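Local coordinates for protein aspartate aminotransferase (Leishmania major, PDB 4H51) that probably catalyses transfer of the amino group of L-aspartate to 2-oxoglutarate, using pyridoxal 5'-phosphate held as a lysine Schiff base in a homodimer, at residues Pro45-Val50 with His383-Thr388; Arg68-Leu73 with Asn320-Glu325; Pro145-His150 with Ala199-Gly204; Ser230-Tyr235 with Gly365-Leu370; Tyr270-Gly275 with Pro306-Arg311. One frame throughout, in Å; residues are numbered along the deposited sequence.

Interaction 1: residues Pro45-Val50 with His383-Thr388; sequences PKANLV and HNIFIT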
# COMPACT_ATOMS: atom_id res chain seq x y z
N PRO B 45 -15.56 -11.31 31.70
CA PRO B 45 -14.62 -12.38 31.34
C PRO B 45 -14.84 -12.83 29.88
O PRO B 45 -15.89 -13.41 29.60
CB PRO B 45 -14.99 -13.52 32.29
CG PRO B 45 -15.74 -12.87 33.41
CD PRO B 45 -16.46 -11.71 32.80
N LYS B 46 -13.85 -12.56 29.02
CA LYS B 46 -13.92 -12.82 27.57
C LYS B 46 -12.61 -13.42 27.03
O LYS B 46 -11.54 -13.30 27.65
CB LYS B 46 -14.28 -11.55 26.79
CG LYS B 46 -13.24 -10.46 26.80
CD LYS B 46 -13.68 -9.20 26.05
CE LYS B 46 -12.56 -8.18 26.04
NZ LYS B 46 -12.77 -6.96 25.21
N ALA B 47 -12.71 -14.10 25.89
CA ALA B 47 -11.53 -14.54 25.15
C ALA B 47 -11.72 -14.01 23.73
O ALA B 47 -12.63 -14.41 23.03
CB ALA B 47 -11.40 -16.06 25.17
N ASN B 48 -10.89 -13.07 23.36
CA ASN B 48 -10.96 -12.49 22.07
C ASN B 48 -10.02 -13.31 21.17
O ASN B 48 -8.82 -13.04 21.13
CB ASN B 48 -10.61 -11.00 22.11
CG ASN B 48 -10.59 -10.38 20.73
OD1 ASN B 48 -10.82 -11.05 19.73
ND2 ASN B 48 -10.29 -9.08 20.67
N LEU B 49 -10.58 -14.30 20.48
CA LEU B 49 -9.78 -15.16 19.63
C LEU B 49 -10.08 -15.03 18.12
O LEU B 49 -9.96 -16.02 17.38
CB LEU B 49 -9.98 -16.63 20.06
CG LEU B 49 -9.93 -16.88 21.57
CD1 LEU B 49 -10.27 -18.33 21.87
CD2 LEU B 49 -8.55 -16.47 22.10
N VAL B 50 -10.41 -13.82 17.68
CA VAL B 50 -10.83 -13.60 16.26
C VAL B 50 -9.68 -13.45 15.31
O VAL B 50 -9.38 -14.43 14.59
CB VAL B 50 -11.79 -12.42 16.09
CG1 VAL B 50 -12.21 -12.31 14.62
CG2 VAL B 50 -12.99 -12.59 17.03
N HIS B 383 -21.25 -15.99 24.79
CA HIS B 383 -20.59 -16.19 26.10
C HIS B 383 -19.20 -15.67 26.11
O HIS B 383 -18.37 -16.10 26.89
CB HIS B 383 -20.62 -17.65 26.49
CG HIS B 383 -22.00 -18.16 26.67
ND1 HIS B 383 -22.96 -17.95 25.73
CD2 HIS B 383 -22.62 -18.81 27.73
CE1 HIS B 383 -24.12 -18.48 26.17
NE2 HIS B 383 -23.91 -19.01 27.39
N ASN B 384 -18.94 -14.70 25.25
CA ASN B 384 -17.68 -14.00 25.28
C ASN B 384 -16.49 -14.97 25.02
O ASN B 384 -15.39 -14.68 25.39
CB ASN B 384 -17.55 -13.24 26.63
CG ASN B 384 -18.09 -11.81 26.58
OD1 ASN B 384 -18.63 -11.32 25.56
ND2 ASN B 384 -17.90 -11.10 27.70
N ILE B 385 -16.72 -16.09 24.34
CA ILE B 385 -15.61 -16.88 23.74
C ILE B 385 -15.70 -16.63 22.22
O ILE B 385 -16.46 -17.27 21.54
CB ILE B 385 -15.70 -18.40 24.07
CG1 ILE B 385 -15.63 -18.68 25.59
CG2 ILE B 385 -14.58 -19.17 23.38
CD1 ILE B 385 -14.54 -17.93 26.35
N PHE B 386 -14.99 -15.63 21.75
CA PHE B 386 -15.14 -15.11 20.39
C PHE B 386 -14.23 -15.87 19.42
O PHE B 386 -13.10 -15.45 19.12
CB PHE B 386 -14.84 -13.62 20.31
CG PHE B 386 -15.79 -12.76 21.11
CD1 PHE B 386 -16.95 -12.25 20.53
CD2 PHE B 386 -15.51 -12.45 22.43
CE1 PHE B 386 -17.81 -11.44 21.25
CE2 PHE B 386 -16.36 -11.64 23.15
CZ PHE B 386 -17.53 -11.14 22.56
N ILE B 387 -14.74 -17.00 19.00
CA ILE B 387 -14.24 -17.71 17.81
C ILE B 387 -15.09 -17.32 16.59
O ILE B 387 -16.20 -16.77 16.75
CB ILE B 387 -14.26 -19.23 18.04
CG1 ILE B 387 -15.67 -19.76 18.20
CG2 ILE B 387 -13.46 -19.59 19.29
CD1 ILE B 387 -15.74 -21.23 18.40
N THR B 388 -14.64 -17.64 15.37
CA THR B 388 -15.50 -17.41 14.22
C THR B 388 -16.66 -18.41 14.12
O THR B 388 -16.67 -19.51 14.71
CB THR B 388 -14.73 -17.41 12.90
OG1 THR B 388 -14.44 -18.79 12.52
CG2 THR B 388 -13.43 -16.58 13.03

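Interaction 2: residues Arg68-Leu73 with Asn320-Glu325; sequences RKAEQL and NELRKE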
# COMPACT_ATOMS: atom_id res chain seq x y z
N ARG B 68 11.94 -3.86 19.14
CA ARG B 68 12.23 -2.70 19.99
C ARG B 68 13.67 -2.30 19.86
O ARG B 68 13.93 -1.12 19.73
CB ARG B 68 11.95 -2.97 21.47
CG ARG B 68 10.50 -3.13 21.80
CD ARG B 68 9.73 -1.89 21.46
NE ARG B 68 8.47 -1.84 22.22
CZ ARG B 68 7.34 -1.29 21.77
NH1 ARG B 68 7.26 -0.74 20.55
NH2 ARG B 68 6.28 -1.29 22.55
N LYS B 69 14.59 -3.26 19.83
CA LYS B 69 16.01 -2.97 19.63
C LYS B 69 16.28 -2.34 18.27
O LYS B 69 17.09 -1.44 18.14
CB LYS B 69 16.88 -4.22 19.67
CG LYS B 69 17.09 -4.85 21.03
CD LYS B 69 18.35 -5.71 20.99
CE LYS B 69 18.55 -6.44 22.29
NZ LYS B 69 19.69 -7.39 22.14
N ALA B 70 15.63 -2.88 17.25
CA ALA B 70 15.76 -2.36 15.89
C ALA B 70 15.20 -0.93 15.75
O ALA B 70 15.75 -0.12 14.95
CB ALA B 70 15.08 -3.31 14.89
N GLU B 71 14.14 -0.58 16.47
CA GLU B 71 13.64 0.80 16.39
C GLU B 71 14.74 1.77 16.87
O GLU B 71 14.96 2.82 16.26
CB GLU B 71 12.33 1.03 17.18
CG GLU B 71 11.04 0.50 16.53
CD GLU B 71 10.32 1.50 15.62
OE1 GLU B 71 10.90 2.54 15.27
OE2 GLU B 71 9.13 1.25 15.24
N GLN B 72 15.42 1.44 17.95
CA GLN B 72 16.46 2.34 18.46
C GLN B 72 17.65 2.46 17.52
O GLN B 72 18.23 3.54 17.34
CB GLN B 72 16.95 1.88 19.83
CG GLN B 72 17.80 2.92 20.55
CD GLN B 72 17.12 4.28 20.76
OE1 GLN B 72 16.09 4.39 21.42
NE2 GLN B 72 17.74 5.33 20.22
N LEU B 73 18.04 1.33 16.94
CA LEU B 73 19.18 1.33 16.03
C LEU B 73 18.87 2.16 14.79
O LEU B 73 19.72 2.91 14.32
CB LEU B 73 19.61 -0.11 15.70
CG LEU B 73 20.09 -0.84 16.98
CD1 LEU B 73 20.36 -2.30 16.62
CD2 LEU B 73 21.29 -0.14 17.65
N ASN B 320 23.73 -9.89 12.67
CA ASN B 320 23.92 -11.26 13.18
C ASN B 320 23.27 -11.56 14.51
O ASN B 320 22.63 -12.63 14.67
CB ASN B 320 25.41 -11.56 13.28
CG ASN B 320 26.05 -11.59 11.92
OD1 ASN B 320 25.35 -11.79 10.90
ND2 ASN B 320 27.37 -11.32 11.86
N GLU B 321 23.42 -10.62 15.43
CA GLU B 321 22.92 -10.74 16.80
C GLU B 321 21.39 -10.63 16.83
O GLU B 321 20.73 -11.45 17.45
CB GLU B 321 23.52 -9.64 17.69
CG GLU B 321 25.04 -9.73 17.90
CD GLU B 321 25.87 -9.54 16.62
OE1 GLU B 321 25.68 -8.53 15.91
OE2 GLU B 321 26.72 -10.42 16.31
N LEU B 322 20.85 -9.61 16.18
CA LEU B 322 19.38 -9.48 16.06
C LEU B 322 18.75 -10.73 15.45
O LEU B 322 17.70 -11.22 15.91
CB LEU B 322 19.05 -8.24 15.22
CG LEU B 322 19.33 -6.88 15.83
CD1 LEU B 322 18.68 -5.80 14.99
CD2 LEU B 322 18.86 -6.83 17.29
N ARG B 323 19.39 -11.24 14.40
CA ARG B 323 18.88 -12.39 13.66
C ARG B 323 18.78 -13.60 14.56
O ARG B 323 17.72 -14.28 14.62
CB ARG B 323 19.79 -12.64 12.43
CG ARG B 323 19.45 -13.88 11.62
CD ARG B 323 18.03 -13.90 11.17
NE ARG B 323 17.85 -14.96 10.22
CZ ARG B 323 18.08 -14.89 8.92
NH1 ARG B 323 18.41 -13.75 8.34
NH2 ARG B 323 17.86 -15.97 8.16
N LYS B 324 19.84 -13.86 15.32
CA LYS B 324 19.85 -15.03 16.20
C LYS B 324 18.80 -14.85 17.26
O LYS B 324 18.07 -15.78 17.58
CB LYS B 324 21.24 -15.26 16.83
N GLU B 325 18.70 -13.63 17.77
CA GLU B 325 17.74 -13.30 18.82
C GLU B 325 16.30 -13.40 18.34
O GLU B 325 15.43 -13.81 19.09
CB GLU B 325 17.97 -11.91 19.37
CG GLU B 325 19.23 -11.79 20.23
CD GLU B 325 19.56 -10.35 20.61
OE1 GLU B 325 18.67 -9.48 20.61
OE2 GLU B 325 20.73 -10.12 20.97

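Interaction 3: residues Pro145-His150 with Ala199-Gly204; sequences PTWPNH and AHNPTG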
# COMPACT_ATOMS: atom_id res chain seq x y z
N PRO B 145 -11.47 -24.94 2.97
CA PRO B 145 -11.71 -23.53 2.93
C PRO B 145 -10.34 -22.80 2.92
O PRO B 145 -9.30 -23.44 2.95
CB PRO B 145 -12.39 -23.32 4.27
CG PRO B 145 -11.66 -24.17 5.16
CD PRO B 145 -11.21 -25.37 4.35
N THR B 146 -10.38 -21.47 2.96
CA THR B 146 -9.17 -20.66 2.90
C THR B 146 -9.37 -19.35 3.66
O THR B 146 -10.44 -19.07 4.20
CB THR B 146 -8.76 -20.37 1.42
OG1 THR B 146 -7.40 -19.90 1.40
CG2 THR B 146 -9.74 -19.39 0.70
N TRP B 147 -8.34 -18.51 3.61
CA TRP B 147 -8.39 -17.19 4.19
C TRP B 147 -9.50 -16.44 3.55
O TRP B 147 -9.53 -16.29 2.34
CB TRP B 147 -7.11 -16.50 3.90
CG TRP B 147 -6.96 -15.11 4.40
CD1 TRP B 147 -7.28 -14.60 5.64
CD2 TRP B 147 -6.23 -14.04 3.73
NE1 TRP B 147 -6.86 -13.29 5.76
CE2 TRP B 147 -6.21 -12.90 4.64
CE3 TRP B 147 -5.65 -13.91 2.49
CZ2 TRP B 147 -5.66 -11.67 4.28
CZ3 TRP B 147 -5.08 -12.67 2.14
CH2 TRP B 147 -5.07 -11.59 3.02
N PRO B 148 -10.43 -15.90 4.37
CA PRO B 148 -11.58 -15.30 3.76
C PRO B 148 -11.23 -14.23 2.77
O PRO B 148 -11.95 -14.09 1.81
CB PRO B 148 -12.33 -14.71 4.95
CG PRO B 148 -12.02 -15.63 6.06
CD PRO B 148 -10.58 -16.02 5.84
N ASN B 149 -10.10 -13.52 2.94
CA ASN B 149 -9.78 -12.47 2.00
C ASN B 149 -9.23 -12.94 0.65
O ASN B 149 -9.16 -12.15 -0.27
CB ASN B 149 -8.78 -11.49 2.64
CG ASN B 149 -8.84 -10.07 2.03
OD1 ASN B 149 -9.91 -9.63 1.64
ND2 ASN B 149 -7.70 -9.32 2.06
N HIS B 150 -8.82 -14.20 0.48
CA HIS B 150 -8.30 -14.66 -0.84
C HIS B 150 -9.27 -14.37 -1.95
O HIS B 150 -8.89 -13.89 -3.00
CB HIS B 150 -7.97 -16.17 -0.87
CG HIS B 150 -6.58 -16.53 -0.37
ND1 HIS B 150 -6.27 -17.77 0.15
CD2 HIS B 150 -5.41 -15.79 -0.31
CE1 HIS B 150 -4.99 -17.78 0.49
NE2 HIS B 150 -4.46 -16.58 0.24
N ALA B 199 1.19 -23.54 7.87
CA ALA B 199 0.25 -22.92 8.82
C ALA B 199 -1.03 -22.49 8.12
O ALA B 199 -1.40 -21.33 8.09
CB ALA B 199 0.88 -21.77 9.60
N HIS B 200 -1.69 -23.46 7.51
CA HIS B 200 -2.93 -23.21 6.81
C HIS B 200 -3.89 -22.38 7.61
O HIS B 200 -4.12 -22.65 8.81
CB HIS B 200 -3.59 -24.54 6.43
CG HIS B 200 -4.73 -24.37 5.47
ND1 HIS B 200 -6.01 -24.35 5.85
CD2 HIS B 200 -4.72 -24.14 4.09
CE1 HIS B 200 -6.80 -24.11 4.78
NE2 HIS B 200 -6.01 -23.99 3.70
N ASN B 201 -4.45 -21.38 6.94
CA ASN B 201 -5.47 -20.50 7.48
C ASN B 201 -6.75 -20.78 6.70
O ASN B 201 -6.81 -20.49 5.50
CB ASN B 201 -5.04 -19.05 7.36
CG ASN B 201 -6.11 -18.06 7.83
OD1 ASN B 201 -7.20 -18.45 8.23
ND2 ASN B 201 -5.83 -16.78 7.70
N PRO B 202 -7.81 -21.29 7.37
CA PRO B 202 -8.10 -21.33 8.82
C PRO B 202 -7.96 -22.64 9.59
O PRO B 202 -8.25 -22.65 10.81
CB PRO B 202 -9.56 -20.90 8.82
CG PRO B 202 -10.12 -21.72 7.66
CD PRO B 202 -9.05 -21.56 6.59
N THR B 203 -7.51 -23.72 8.97
CA THR B 203 -7.67 -25.04 9.52
C THR B 203 -6.50 -25.53 10.35
O THR B 203 -6.66 -26.46 11.12
CB THR B 203 -7.90 -26.08 8.42
OG1 THR B 203 -6.69 -26.30 7.70
CG2 THR B 203 -9.07 -25.67 7.46
N GLY B 204 -5.29 -24.93 10.16
CA GLY B 204 -4.07 -25.38 10.81
C GLY B 204 -3.60 -26.75 10.37
O GLY B 204 -2.78 -27.38 11.05

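Interaction 4: residues Ser230-Tyr235 with Gly365-Leu370; sequences SAYQGY and GMFSFL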
# COMPACT_ATOMS: atom_id res chain seq x y z
N SER B 230 2.69 -17.25 1.82
CA SER B 230 3.57 -17.57 2.94
C SER B 230 3.50 -16.51 4.04
O SER B 230 4.33 -15.60 4.10
CB SER B 230 5.00 -17.76 2.41
OG SER B 230 5.87 -18.08 3.45
N ALA B 231 2.44 -16.55 4.85
CA ALA B 231 2.22 -15.50 5.85
C ALA B 231 2.75 -15.87 7.26
O ALA B 231 2.88 -15.00 8.13
CB ALA B 231 0.71 -15.18 5.92
N TYR B 232 3.08 -17.14 7.50
CA TYR B 232 3.42 -17.61 8.86
C TYR B 232 4.70 -18.41 8.98
O TYR B 232 4.79 -19.27 9.87
CB TYR B 232 2.31 -18.46 9.45
CG TYR B 232 0.98 -17.81 9.52
CD1 TYR B 232 0.59 -17.04 10.61
CD2 TYR B 232 0.09 -17.98 8.47
CE1 TYR B 232 -0.65 -16.44 10.65
CE2 TYR B 232 -1.12 -17.37 8.49
CZ TYR B 232 -1.50 -16.61 9.56
OH TYR B 232 -2.76 -16.04 9.52
N GLN B 233 5.68 -18.16 8.11
CA GLN B 233 6.93 -18.91 8.13
C GLN B 233 7.54 -18.81 9.52
O GLN B 233 7.76 -17.70 10.04
CB GLN B 233 7.93 -18.43 7.10
CG GLN B 233 9.02 -19.43 6.88
CD GLN B 233 10.15 -18.92 6.05
OE1 GLN B 233 10.00 -17.94 5.32
NE2 GLN B 233 11.29 -19.61 6.10
N GLY B 234 7.75 -19.96 10.14
CA GLY B 234 8.09 -19.99 11.58
C GLY B 234 7.01 -20.63 12.47
O GLY B 234 7.37 -21.25 13.49
N TYR B 235 5.70 -20.50 12.15
CA TYR B 235 4.68 -20.88 13.11
C TYR B 235 4.27 -22.37 13.03
O TYR B 235 3.84 -22.98 14.03
CB TYR B 235 3.46 -20.01 12.98
CG TYR B 235 3.54 -18.67 13.73
CD1 TYR B 235 3.33 -18.62 15.11
CD2 TYR B 235 3.84 -17.51 13.08
CE1 TYR B 235 3.42 -17.42 15.80
CE2 TYR B 235 3.93 -16.31 13.75
CZ TYR B 235 3.71 -16.26 15.08
OH TYR B 235 3.76 -15.08 15.72
N GLY B 365 0.30 -23.69 13.76
CA GLY B 365 0.22 -22.29 13.42
C GLY B 365 -0.64 -21.57 14.43
O GLY B 365 -0.74 -22.00 15.57
N MET B 366 -1.23 -20.47 14.04
CA MET B 366 -1.99 -19.67 14.99
C MET B 366 -3.37 -20.23 15.31
O MET B 366 -3.85 -20.10 16.44
CB MET B 366 -2.19 -18.27 14.45
CG MET B 366 -1.00 -17.41 14.83
SD MET B 366 -1.53 -15.71 15.02
CE MET B 366 0.14 -15.22 15.48
N PHE B 367 -3.98 -20.90 14.33
CA PHE B 367 -5.38 -21.30 14.47
C PHE B 367 -5.64 -22.78 14.84
O PHE B 367 -4.77 -23.69 14.67
CB PHE B 367 -6.09 -20.96 13.19
CG PHE B 367 -6.00 -19.52 12.80
CD1 PHE B 367 -6.68 -18.53 13.51
CD2 PHE B 367 -5.28 -19.13 11.68
CE1 PHE B 367 -6.64 -17.20 13.12
CE2 PHE B 367 -5.24 -17.79 11.28
CZ PHE B 367 -5.91 -16.82 11.99
N SER B 368 -6.85 -22.98 15.38
CA SER B 368 -7.51 -24.28 15.46
C SER B 368 -8.84 -24.10 14.68
O SER B 368 -9.53 -23.08 14.84
CB SER B 368 -7.73 -24.60 16.93
OG SER B 368 -8.20 -25.91 17.25
N PHE B 369 -9.16 -25.03 13.78
CA PHE B 369 -10.49 -25.18 13.25
C PHE B 369 -11.16 -26.25 14.14
O PHE B 369 -10.82 -27.43 14.03
CB PHE B 369 -10.38 -25.66 11.79
CG PHE B 369 -11.35 -25.02 10.85
CD1 PHE B 369 -11.57 -23.66 10.88
CD2 PHE B 369 -11.98 -25.77 9.87
CE1 PHE B 369 -12.45 -23.06 10.01
CE2 PHE B 369 -12.86 -25.17 9.01
CZ PHE B 369 -13.10 -23.82 9.07
N LEU B 370 -12.05 -25.85 15.04
CA LEU B 370 -12.43 -26.71 16.16
C LEU B 370 -13.46 -27.77 15.77
O LEU B 370 -13.58 -28.75 16.45
CB LEU B 370 -12.99 -25.88 17.33
CG LEU B 370 -11.99 -24.92 17.95
CD1 LEU B 370 -12.66 -23.92 18.89
CD2 LEU B 370 -10.92 -25.73 18.68

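Interaction 5: residues Tyr270-Gly275 with Pro306-Arg311; sequences YSERAG and PAHGAR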
# COMPACT_ATOMS: atom_id res chain seq x y z
N TYR B 270 2.62 -6.24 12.06
CA TYR B 270 1.27 -6.05 11.51
C TYR B 270 1.07 -4.68 10.94
O TYR B 270 0.72 -4.57 9.77
CB TYR B 270 0.15 -6.35 12.54
CG TYR B 270 0.30 -7.70 13.22
CD1 TYR B 270 -0.31 -8.85 12.70
CD2 TYR B 270 1.00 -7.82 14.39
CE1 TYR B 270 -0.20 -10.09 13.35
CE2 TYR B 270 1.15 -9.05 15.02
CZ TYR B 270 0.56 -10.17 14.50
OH TYR B 270 0.84 -11.36 15.18
N SER B 271 1.25 -3.65 11.75
CA SER B 271 0.89 -2.30 11.35
C SER B 271 1.83 -1.67 10.34
O SER B 271 1.52 -0.62 9.82
CB SER B 271 0.79 -1.37 12.56
OG SER B 271 2.07 -1.29 13.15
N GLU B 272 2.99 -2.24 10.08
CA GLU B 272 3.95 -1.60 9.18
C GLU B 272 3.98 -2.18 7.74
O GLU B 272 4.62 -1.60 6.84
CB GLU B 272 5.34 -1.64 9.79
CG GLU B 272 5.42 -0.93 11.15
CD GLU B 272 4.71 0.42 11.19
OE1 GLU B 272 4.87 1.30 10.28
OE2 GLU B 272 3.93 0.63 12.15
N ARG B 273 3.27 -3.28 7.53
CA ARG B 273 2.94 -3.76 6.21
C ARG B 273 4.18 -4.09 5.37
O ARG B 273 4.37 -3.56 4.27
CB ARG B 273 2.06 -2.77 5.45
CG ARG B 273 1.02 -1.99 6.28
CD ARG B 273 0.04 -2.85 7.03
NE ARG B 273 -0.77 -3.71 6.14
CZ ARG B 273 -0.87 -5.03 6.20
NH1 ARG B 273 -0.21 -5.72 7.15
NH2 ARG B 273 -1.60 -5.67 5.29
N ALA B 274 5.00 -5.00 5.88
CA ALA B 274 6.27 -5.37 5.21
C ALA B 274 6.12 -6.76 4.61
O ALA B 274 5.89 -7.75 5.32
CB ALA B 274 7.44 -5.35 6.20
N GLY B 275 6.28 -6.83 3.29
CA GLY B 275 6.12 -8.10 2.56
C GLY B 275 6.95 -8.09 1.29
O GLY B 275 7.50 -7.06 0.90
N PRO B 306 5.98 1.68 1.78
CA PRO B 306 6.42 2.29 3.03
C PRO B 306 7.74 1.67 3.54
O PRO B 306 7.91 0.45 3.50
CB PRO B 306 5.26 2.04 4.01
CG PRO B 306 4.58 0.81 3.46
CD PRO B 306 4.78 0.83 1.96
N ALA B 307 8.62 2.52 4.02
CA ALA B 307 9.99 2.09 4.33
C ALA B 307 10.18 1.56 5.73
O ALA B 307 11.03 0.72 5.96
CB ALA B 307 10.98 3.18 4.01
N HIS B 308 9.42 2.06 6.70
CA HIS B 308 9.76 1.76 8.10
C HIS B 308 9.77 0.27 8.40
O HIS B 308 10.74 -0.23 8.99
CB HIS B 308 8.82 2.51 9.03
CG HIS B 308 9.24 2.47 10.47
ND1 HIS B 308 10.40 3.07 10.90
CD2 HIS B 308 8.63 1.92 11.58
CE1 HIS B 308 10.51 2.86 12.22
NE2 HIS B 308 9.43 2.17 12.64
N GLY B 309 8.73 -0.47 8.01
CA GLY B 309 8.69 -1.93 8.30
C GLY B 309 9.86 -2.69 7.63
O GLY B 309 10.51 -3.52 8.23
N ALA B 310 10.11 -2.32 6.38
CA ALA B 310 11.21 -2.92 5.58
C ALA B 310 12.56 -2.63 6.24
O ALA B 310 13.40 -3.49 6.31
CB ALA B 310 11.19 -2.38 4.16
N ARG B 311 12.72 -1.44 6.75
CA ARG B 311 13.98 -1.09 7.42
C ARG B 311 14.14 -1.84 8.73
O ARG B 311 15.22 -2.37 9.02
CB ARG B 311 14.06 0.41 7.63
CG ARG B 311 14.30 1.22 6.36
CD ARG B 311 14.71 2.66 6.73
NE ARG B 311 14.51 3.59 5.63
CZ ARG B 311 15.31 3.69 4.58
NH1 ARG B 311 16.46 3.00 4.51
NH2 ARG B 311 14.98 4.54 3.61
O HOH W 1 7.05 -1.60 5.24
O HOH W 2 5.95 0.81 7.51

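Interaction 1: residues Pro45-Val50 with His383-Thr388
At the edge of the Phe386 ring, in its plane, sits the carbonyl oxygen Ala47 O, 3.5 Å from Phe386 CD2, and further along the same rim Phe386 CE2 meets Lys46 CB. The ring stands beside the neighbouring strand, with its CG turned away from the carbonyl carbon (chi1 -63°), and Arg38, Ala39 and Ala42 pack around it. At the root of the side chain, Val50 CG2 lies 3.9 Å from Phe386 CB.

The backbones form a short parallel ladder of two strands. Ala47 N gives a nearly straight bond of 2.8 Å to Asn384 O, and Phe386 N returns one of 2.9 Å to Ala47 O; Leu49 N to Phe386 O is weak. On the other face of the pair, Ala47 CB touches Ile385 CD1 at 3.8 Å, and both residues pack against helix 400-416. Asn384, at positive phi, is the C-prime residue of a Schellman motif that ends helix 374-382, and its ND2 bonds to Lys43 O. Lys46 runs out extended.

The chemistry is thus mainly backbone hydrogen bonding flanked by apolar contacts, with the one amine, Lys46 NZ, bonded to the carbonyls of Ala39 and Ala42 at the end of helix 31-41.

Interaction 2: residues Arg68-Leu73 with Asn320-Glu325
Lys69 and Glu325 form a salt bridge between two nearly antiparallel helices, 65-76 and 320-350, whose axes in these short segments run at 160° to each other and come no closer than 11.4 Å. At that separation the backbones stay well apart and long side chains do the bridging. The lysine chain is extended beyond CG and meets the glutamate chain at about a right angle. Glu325 OE1 receives Lys69 NZ at 2.8 Å through its syn lone pair, on the side of the other oxygen; the bond from NZ to Glu325 OE2 is weak. Glu325 is extended too, CG lying opposite the carbonyl carbon with chi1 -72°, which carries the acid across to the lysine.

Leu322 fills the apolar part of the interface. One of its methyls, CD2, lies across the aliphatic part of Lys69, 3.9 Å from Lys69 CD, so the lysine is apolar along its stem and ionic at its end. The other methyl, CD1, faces Ala70 and Leu73 of that helix. Helix 307-318 closes this side, with Leu312 and Ile316 on Ala70 and Leu315 on Leu73. Away from Leu322, Arg68, Glu71 and Gln72 meet the second subunit. Leu322 CD1 is 4.2 Å from Leu73 CD1 and 4.4 Å from Ala70 CB.

Interaction 3: residues Pro145-His150 with Ala199-Gly204
Trp147 CD1 is approached by the amide nitrogen of Asn201, ND2, at 3.3 Å, with ring and amide planes 47° apart. Asn201 gets there because its CG lies opposite its own backbone N (chi1 176°), carrying the amide up to the indole. Two residues earlier, Pro145 CG packs on Pro202 CG and on Thr203 CG2, both at 3.8 Å. Pro145 and Pro202 each follow a cis peptide bond. Pro145 O lies at the edge of the His200 ring, in its plane, 3.2 Å from His200 CE1.

One shell further out, these groups are pinned. His200 ND1 and Thr203 OG1 share a hydrogen bond of 2.8 Å, and His200 NE2 bonds to Ser143 OG while Tyr167 stacks on the ring. Thr146 OG1 and His150 ND1 share a hydrogen bond of 2.7 Å; His150 NE2 in turn bonds to Asp229 OD2. Asn149 CB sits 3.4 Å above the Trp147 ring, over its centre.

The amide of Asn201 is held by two hydrogen bonds: ND2 to O3 of the cofactor on modified Lys265, and OD1 to Arg392 NH1. Two loops at the ends of central strands thereby meet beside the cofactor, in the pyridoxal phosphate site of a fold-type I aminotransferase.

Interaction 4: residues Ser230-Tyr235 with Gly365-Leu370
This contact belongs to the wall of the pyridoxal phosphate pocket, where Tyr232 reaches from the loop after strand 225-230 to the strand 367-369 segment. Tyr232 OH comes to the edge of the Phe367 ring, near its plane, 3.5 Å from Phe367 CE2, and the two side chains cross at about a right angle. The same hydroxyl bonds to O3 of the cofactor carried by Lys265, so Phe367 borders an oxygen that faces the cofactor. CG of Tyr232 turns away from its carbonyl carbon (chi1 -57°), which aims the phenol at that pocket.

Met366 touches both tyrosines. Its CG meets Tyr232 CE1, while its methyl CE lies 3.6 Å from Tyr235 OH and 3.7 Å from Tyr235 CZ; Tyr235 OH also hydrogen-bonds to the backbone O of modified Lys265. Met366 SD stands above the Tyr235 face, 5.5 Å from the ring centroid and 18° off the normal, a rather distant Met-aromatic contact. Met366 CB covers one face of its neighbour Phe367, 4.2 Å above the plane. Tyr235 CB rests 4.0 Å from Gly365 CA, and its ring is backed by Met333 and Ile337 of helix 320-350.

A tyrosine hydrogen-bonded to the cofactor's phenolic oxygen is a familiar feature of the aspartate aminotransferase active site.

Interaction 5: residues Tyr270-Gly275 with Pro306-Arg311
Direct contact is apolar and close: Glu272 CB lies 3.7 Å from Gly309 CA, and Ala274 CB is 3.9 Å from Gly309 C, so the helix comes in where glycine offers no side chain. Glu272 OE1, bonded to His308 N of the second subunit, also approaches the His308 ring edge, 4.0 Å from His308 CD2, planes 87° apart; His308 NE2 bonds to Glu71 OE2.

Waters supply polar links. One joins Glu272 O and Pro306 O, with a weak bond from Ala310 N; a second accepts a hydrogen bond from Gly309 N at 3.1 Å and reaches Glu272 O and OE1.

Within 270-275, Ser271 OG donates to Glu272 OE2 from above the carboxylate plane, and Arg273 NH1 to Tyr270 O at 3.0 Å. That nitrogen also bonds the cofactor phosphate, while Arg273 NH2 and NE go to Tyr302 O and Cys304 O of the second subunit.

The chain leading into strand 274-280 packs on the start of helix 307-318; Pro306 and Ala310 also touch strand 110-116 and His308 touches helix 65-76, at the dimer interface.

In the fold
From the N terminus, interaction 1 opens first at 45-50 and closes last at 383-388, so its loop encloses the other four and ties an early strand to a late one. Interaction 2 opens next, at helix 65-76, and closes at helix 320-350; interactions 3 and 5 lie within that loop. Interaction 4 starts at 230-235, inside interaction 2, but ends beyond it at 365-370, so the two cross; it in turn encloses interaction 5. Interactions 3 and 4 follow in series and touch through Asn201 and Phe367 beside the cofactor. Interactions 2 and 5 meet where Glu71 reaches His308, and both touch the second subunit, as does interaction 3.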